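PDB 2WY4: single domain haemoglobin from Campylobacter jejuni, which binds haem, can take up cyanide as a ligand and probably binds oxygen as other globins do. Local coordinates for residues A[8-13]-A[66-71]; A[72-77]-A[127-132]. One frame throughout, in Å; residues are numbered along the deposited sequence.

In the fold
Both contacts concern the connection that joins helix 51-65 to helix 74-86, the E-F corner of the globin fold, and they follow one another along the chain. Interaction 1 lies at the surface, where helix 4-34 meets the corner through one isoleucine pair and a water-mediated polar patch. Interaction 2 is more buried and larger: the start of helix 74-86 packs on helix 113-139 through methyl groups and aromatic rings, and its inner edge reaches the haem. No direct hydrogen bond crosses either contact. The two regions adjoin, since Phe129 of 127-132 also packs against Leu70 and Glu71 of 66-71.

Interaction 1: residues A[8-13]-A[66-71]; sequences IIKDCV and NIENLE
The E-F corner of the globin fold, entered by 66-71 as the chain leaves helix 51-65, meets helix 4-34 here through Ile9 and Lys10. Ile9 supplies the greasy half: its CG2 comes within 4.0 Å of Ile67 CG2 and stands equally close to Ile67 CB, the two side chains crossing at about a right angle. With chi1 at -65°, CG2 lies anti to the backbone N of Ile9, and this is the branch that meets Ile67.

The corner opens with a type I beta turn from Asn66 to Asn69, closed by Asn69 N on Asn66 O at 2.9 Å, and a short 3-10 segment then carries the chain onward to helix 74-86. Lys10, modelled in two conformers of which one is described, bends at chi2 (-55°) and then runs straight, carrying NZ to the end of helix 51-65. There the ammonium donates to Ala64 O, and the carbonyl end of that helix would probably favour its positive charge. A water also accepts from Lys10 NZ, at 2.6 Å. That same water takes the amide hydrogen of Glu68 N, 2.9 Å away, and gives one of its own to Glu68 OE1 over a longer 3.3 Å, so it links the lysine to both backbone and side chain of the turn. The charges themselves stay apart: Lys10 NZ and Glu68 OE1 are 4.6 Å from each other, too far for a salt bridge. Ile9 also packs against Trp119 of helix 113-139 and Ala64 of helix 51-65.

Interaction 2: residues A[72-77]-A[127-132]; sequences NMRSFV and AKFYID. With HEM (protoporphyrin IX containing Fe), chain B.
Met73 O takes two amide hydrogens at the start of helix 74-86: Val77 N at 2.9 Å and, more weakly, Phe76 N. Met73 is the N-cap residue, and in this first turn the CB atoms of Met73 and Val77 both point toward helix 113-139. Met73 CG sits between the backbone N and the carbonyl carbon (chi1 68°), and the straight chain runs antiparallel to the Phe129 side chain, bringing CE to 3.9 Å from Phe129 CD2 while also touching Tyr130.

Val77 uses its two methyls separately. CG1 sits over the centre of the Tyr130 ring, 3.8 Å from the centroid and 7° off the normal, a CH-pi contact. CG2 lies at the edge of the Phe129 ring, in its plane, 3.9 Å from Phe129 CE2, and is closer still to Tyr130 CZ, at 3.7 Å. The opposite face of Tyr130 is covered toward its rim by CBB of one haem vinyl group, so the ring is held between helix and cofactor. Tyr130 OH comes to 3.5 Å from HEM CMB, and Phe76 CE2 approaches that hydroxyl obliquely, at 3.7 Å. The tyrosine side chain lies about 4 Å from that of His84, the axial iron ligand on this proximal side.

Farther out, Phe129 CZ lies over one face of the Arg74 guanidinium, but the planes are 64° apart, which is no parallel stack; Arg74 NE is engaged by Glu71 in a salt bridge.

Around the contact, helix 51-65 backs Met73 and Phe76 through Met62, Tyr94 of helix 94-109 touches Tyr130, and Ile133, just beyond 127-132 on helix 113-139, continues the packing against Arg74 and Val77.

Interaction 1: residues A[8-13]-A[66-71]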
# COMPACT_ATOMS: atom_id res chain seq x y z
N ILE A 8 -2.40 17.20 -0.74
CA ILE A 8 -1.26 16.57 -1.37
C ILE A 8 -1.60 15.13 -1.73
O ILE A 8 -1.31 14.68 -2.84
CB ILE A 8 -0.04 16.61 -0.45
CG1 ILE A 8 0.58 18.00 -0.52
CG2 ILE A 8 1.02 15.60 -0.90
CD1 ILE A 8 1.70 18.26 0.56
N ILE A 9 -2.20 14.39 -0.80
CA ILE A 9 -2.58 13.02 -1.11
C ILE A 9 -3.57 12.99 -2.27
O ILE A 9 -3.39 12.19 -3.19
CB ILE A 9 -3.10 12.29 0.15
CG1 ILE A 9 -1.99 12.15 1.20
CG2 ILE A 9 -3.70 10.91 -0.21
CD1 ILE A 9 -0.74 11.51 0.73
N LYS A 10 -4.58 13.85 -2.28
CA LYS A 10 -5.51 13.90 -3.42
C LYS A 10 -4.79 14.24 -4.72
O LYS A 10 -5.12 13.68 -5.77
CB LYS A 10 -6.63 14.93 -3.18
CG LYS A 10 -7.50 14.63 -1.98
CD LYS A 10 -8.11 13.26 -2.03
CE LYS A 10 -9.19 13.11 -0.98
NZ LYS A 10 -9.70 11.72 -0.92
N ASP A 11 -3.82 15.14 -4.67
CA ASP A 11 -3.07 15.55 -5.85
C ASP A 11 -2.32 14.37 -6.44
O ASP A 11 -2.00 14.36 -7.61
CB ASP A 11 -2.03 16.63 -5.49
CG ASP A 11 -2.62 17.98 -5.15
OD1 ASP A 11 -3.80 18.27 -5.41
OD2 ASP A 11 -1.90 18.84 -4.61
N CYS A 12 -2.03 13.39 -5.61
CA CYS A 12 -1.30 12.22 -6.05
C CYS A 12 -2.17 11.17 -6.71
O CYS A 12 -1.64 10.27 -7.37
CB CYS A 12 -0.50 11.61 -4.89
SG CYS A 12 0.90 12.65 -4.40
N VAL A 13 -3.50 11.27 -6.55
CA VAL A 13 -4.40 10.33 -7.24
C VAL A 13 -4.11 10.23 -8.76
O VAL A 13 -3.89 9.15 -9.28
CB VAL A 13 -5.87 10.60 -6.92
CG1 VAL A 13 -6.78 9.77 -7.84
CG2 VAL A 13 -6.16 10.25 -5.49
N ASN A 66 -9.90 8.06 -0.27
CA ASN A 66 -10.66 8.07 0.97
C ASN A 66 -9.84 8.48 2.18
O ASN A 66 -10.20 8.18 3.32
CB ASN A 66 -11.29 6.69 1.19
CG ASN A 66 -12.31 6.34 0.13
OD1 ASN A 66 -12.07 5.49 -0.74
ND2 ASN A 66 -13.44 7.04 0.17
N ILE A 67 -8.74 9.18 1.92
CA ILE A 67 -7.82 9.45 3.03
C ILE A 67 -8.42 10.25 4.22
O ILE A 67 -8.00 10.07 5.35
CB ILE A 67 -6.54 10.10 2.53
CG1 ILE A 67 -5.45 10.03 3.61
CG2 ILE A 67 -6.83 11.53 2.12
CD1 ILE A 67 -5.10 8.62 4.03
N GLU A 68 -9.42 11.08 3.95
CA GLU A 68 -10.10 11.84 5.01
C GLU A 68 -11.04 10.97 5.84
O GLU A 68 -11.41 11.34 6.95
CB GLU A 68 -10.91 12.98 4.40
CG GLU A 68 -10.05 14.07 3.80
CD GLU A 68 -10.89 15.14 3.11
OE1 GLU A 68 -11.20 14.97 1.92
OE2 GLU A 68 -11.25 16.14 3.77
N ASN A 69 -11.47 9.84 5.28
CA ASN A 69 -12.37 8.95 6.01
C ASN A 69 -12.21 7.53 5.48
O ASN A 69 -12.93 7.13 4.54
CB ASN A 69 -13.81 9.43 5.85
CG ASN A 69 -14.80 8.60 6.63
OD1 ASN A 69 -16.04 8.79 6.51
ND2 ASN A 69 -14.29 7.68 7.45
N LEU A 70 -11.29 6.78 6.08
CA LEU A 70 -10.98 5.44 5.60
C LEU A 70 -12.14 4.46 5.76
O LEU A 70 -12.13 3.41 5.12
CB LEU A 70 -9.69 4.91 6.25
CG LEU A 70 -8.42 5.69 5.92
CD1 LEU A 70 -7.24 5.09 6.70
CD2 LEU A 70 -8.12 5.72 4.43
N GLU A 71 -13.14 4.81 6.57
CA GLU A 71 -14.32 3.96 6.69
C GLU A 71 -15.00 3.77 5.35
O GLU A 71 -15.71 2.81 5.18
CB GLU A 71 -15.35 4.56 7.65
CG GLU A 71 -14.95 4.46 9.09
CD GLU A 71 -14.84 3.02 9.55
OE1 GLU A 71 -15.51 2.13 8.95
OE2 GLU A 71 -14.07 2.76 10.50
O HOH W 1 -10.79 11.76 1.45

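Interaction 2: residues A[72-77]-A[127-132]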
# COMPACT_ATOMS: atom_id res chain seq x y z
N ASN A 72 -14.84 4.74 4.43
CA ASN A 72 -15.46 4.65 3.10
C ASN A 72 -14.76 3.72 2.19
O ASN A 72 -15.11 3.65 1.01
CB ASN A 72 -15.59 6.01 2.44
CG ASN A 72 -16.67 6.84 3.07
OD1 ASN A 72 -17.56 6.30 3.74
ND2 ASN A 72 -16.59 8.18 2.89
N MET A 73 -13.77 2.98 2.69
CA MET A 73 -13.21 1.87 1.92
C MET A 73 -13.32 0.57 2.69
O MET A 73 -12.70 -0.42 2.31
CB MET A 73 -11.79 2.10 1.44
CG MET A 73 -10.76 2.15 2.52
SD MET A 73 -9.13 2.41 1.80
CE MET A 73 -8.05 2.22 3.18
N ARG A 74 -14.17 0.54 3.72
CA ARG A 74 -14.29 -0.66 4.54
C ARG A 74 -14.68 -1.91 3.73
O ARG A 74 -14.11 -3.01 3.91
CB ARG A 74 -15.26 -0.44 5.70
CG ARG A 74 -15.40 -1.66 6.61
CD ARG A 74 -16.18 -1.39 7.87
NE ARG A 74 -15.34 -0.68 8.81
CZ ARG A 74 -14.46 -1.27 9.61
NH1 ARG A 74 -14.31 -2.59 9.60
NH2 ARG A 74 -13.73 -0.51 10.41
N SER A 75 -15.72 -1.80 2.90
CA SER A 75 -16.14 -2.99 2.15
C SER A 75 -15.03 -3.50 1.21
O SER A 75 -14.98 -4.68 0.91
CB SER A 75 -17.44 -2.78 1.36
OG SER A 75 -17.26 -1.83 0.34
N PHE A 76 -14.10 -2.62 0.83
CA PHE A 76 -12.99 -3.02 -0.02
C PHE A 76 -11.93 -3.74 0.84
O PHE A 76 -11.49 -4.84 0.55
CB PHE A 76 -12.34 -1.81 -0.71
CG PHE A 76 -11.09 -2.14 -1.47
CD1 PHE A 76 -11.16 -2.83 -2.65
CD2 PHE A 76 -9.84 -1.80 -0.98
CE1 PHE A 76 -10.04 -3.18 -3.32
CE2 PHE A 76 -8.71 -2.13 -1.69
CZ PHE A 76 -8.81 -2.83 -2.85
N VAL A 77 -11.54 -3.09 1.92
CA VAL A 77 -10.47 -3.61 2.74
C VAL A 77 -10.84 -4.93 3.39
O VAL A 77 -10.00 -5.82 3.52
CB VAL A 77 -10.04 -2.58 3.79
CG1 VAL A 77 -9.06 -3.18 4.81
CG2 VAL A 77 -9.40 -1.40 3.10
N ALA A 127 -2.25 1.76 7.03
CA ALA A 127 -1.80 0.54 7.63
C ALA A 127 -2.61 0.20 8.87
O ALA A 127 -2.97 -0.94 9.06
CB ALA A 127 -0.33 0.60 7.97
N LYS A 128 -2.86 1.19 9.72
CA LYS A 128 -3.63 0.95 10.92
C LYS A 128 -5.02 0.43 10.59
O LYS A 128 -5.55 -0.45 11.26
CB LYS A 128 -3.72 2.23 11.75
CG LYS A 128 -4.68 2.10 12.94
CD LYS A 128 -4.67 3.39 13.75
CE LYS A 128 -5.20 3.19 15.15
NZ LYS A 128 -6.48 2.48 15.20
N PHE A 129 -5.65 1.01 9.56
CA PHE A 129 -6.97 0.56 9.15
C PHE A 129 -6.97 -0.92 8.73
O PHE A 129 -7.86 -1.68 9.16
CB PHE A 129 -7.47 1.44 8.01
CG PHE A 129 -8.93 1.28 7.69
CD1 PHE A 129 -9.90 1.77 8.52
CD2 PHE A 129 -9.31 0.61 6.55
CE1 PHE A 129 -11.24 1.64 8.22
CE2 PHE A 129 -10.66 0.44 6.25
CZ PHE A 129 -11.61 0.94 7.08
N TYR A 130 -5.99 -1.34 7.94
CA TYR A 130 -5.87 -2.74 7.54
C TYR A 130 -5.56 -3.63 8.75
O TYR A 130 -6.20 -4.67 8.97
CB TYR A 130 -4.76 -2.92 6.51
CG TYR A 130 -5.16 -2.68 5.07
CD1 TYR A 130 -5.37 -1.40 4.61
CD2 TYR A 130 -5.30 -3.74 4.18
CE1 TYR A 130 -5.72 -1.17 3.30
CE2 TYR A 130 -5.66 -3.52 2.89
CZ TYR A 130 -5.88 -2.25 2.43
OH TYR A 130 -6.26 -2.10 1.11
N ILE A 131 -4.58 -3.21 9.55
CA ILE A 131 -4.17 -4.00 10.73
C ILE A 131 -5.34 -4.27 11.66
O ILE A 131 -5.51 -5.40 12.15
CB ILE A 131 -3.05 -3.25 11.50
CG1 ILE A 131 -1.72 -3.28 10.71
CG2 ILE A 131 -2.80 -3.88 12.87
CD1 ILE A 131 -0.69 -2.25 11.20
N ASP A 132 -6.14 -3.25 11.92
CA ASP A 132 -7.24 -3.41 12.88
C ASP A 132 -8.30 -4.38 12.38
O ASP A 132 -8.84 -5.20 13.16
CB ASP A 132 -7.89 -2.07 13.25
CG ASP A 132 -6.98 -1.17 14.12
OD1 ASP A 132 -5.94 -1.63 14.64
OD2 ASP A 132 -7.22 0.04 14.29
CHA HEM B . -2.45 -9.12 -1.66
CHB HEM B . -3.11 -4.45 -0.74
CHC HEM B . 0.04 -4.75 2.89
CHD HEM B . 1.16 -9.28 1.53
C1A HEM B . -2.96 -7.88 -1.68
C2A HEM B . -3.98 -7.39 -2.56
C3A HEM B . -4.17 -6.07 -2.33
C4A HEM B . -3.23 -5.72 -1.28
CMA HEM B . -5.19 -5.15 -3.02
CAA HEM B . -4.75 -8.26 -3.58
CBA HEM B . -5.58 -9.34 -2.89
CGA HEM B . -7.02 -9.04 -2.61
O1A HEM B . -7.57 -8.07 -3.19
O2A HEM B . -7.64 -9.84 -1.83
C1B HEM B . -2.29 -4.12 0.30
C2B HEM B . -2.21 -2.84 0.91
C3B HEM B . -1.33 -2.93 1.92
C4B HEM B . -0.84 -4.26 1.98
CMB HEM B . -2.92 -1.59 0.41
CAB HEM B . -0.83 -1.84 2.88
CBB HEM B . -1.65 -0.97 3.44
C1C HEM B . 0.60 -6.01 2.90
C2C HEM B . 1.54 -6.56 3.82
C3C HEM B . 1.84 -7.77 3.41
C4C HEM B . 1.12 -8.06 2.19
CMC HEM B . 2.03 -5.85 5.09
CAC HEM B . 2.80 -8.73 4.09
CBC HEM B . 3.87 -9.16 3.41
C1D HEM B . 0.26 -9.63 0.55
C2D HEM B . 0.29 -10.89 -0.09
C3D HEM B . -0.82 -10.89 -1.08
C4D HEM B . -1.42 -9.60 -0.93
CMD HEM B . 1.24 -12.02 0.21
CAD HEM B . -1.22 -11.98 -2.05
CBD HEM B . -0.75 -11.58 -3.45
CGD HEM B . -0.79 -12.69 -4.45
O1D HEM B . 0.20 -12.83 -5.18
O2D HEM B . -1.84 -13.38 -4.52
NA HEM B . -2.49 -6.84 -0.90
NB HEM B . -1.46 -4.98 0.98
NC HEM B . 0.35 -6.95 1.91
ND HEM B . -0.75 -8.86 0.03
FE HEM B . -1.11 -6.92 0.51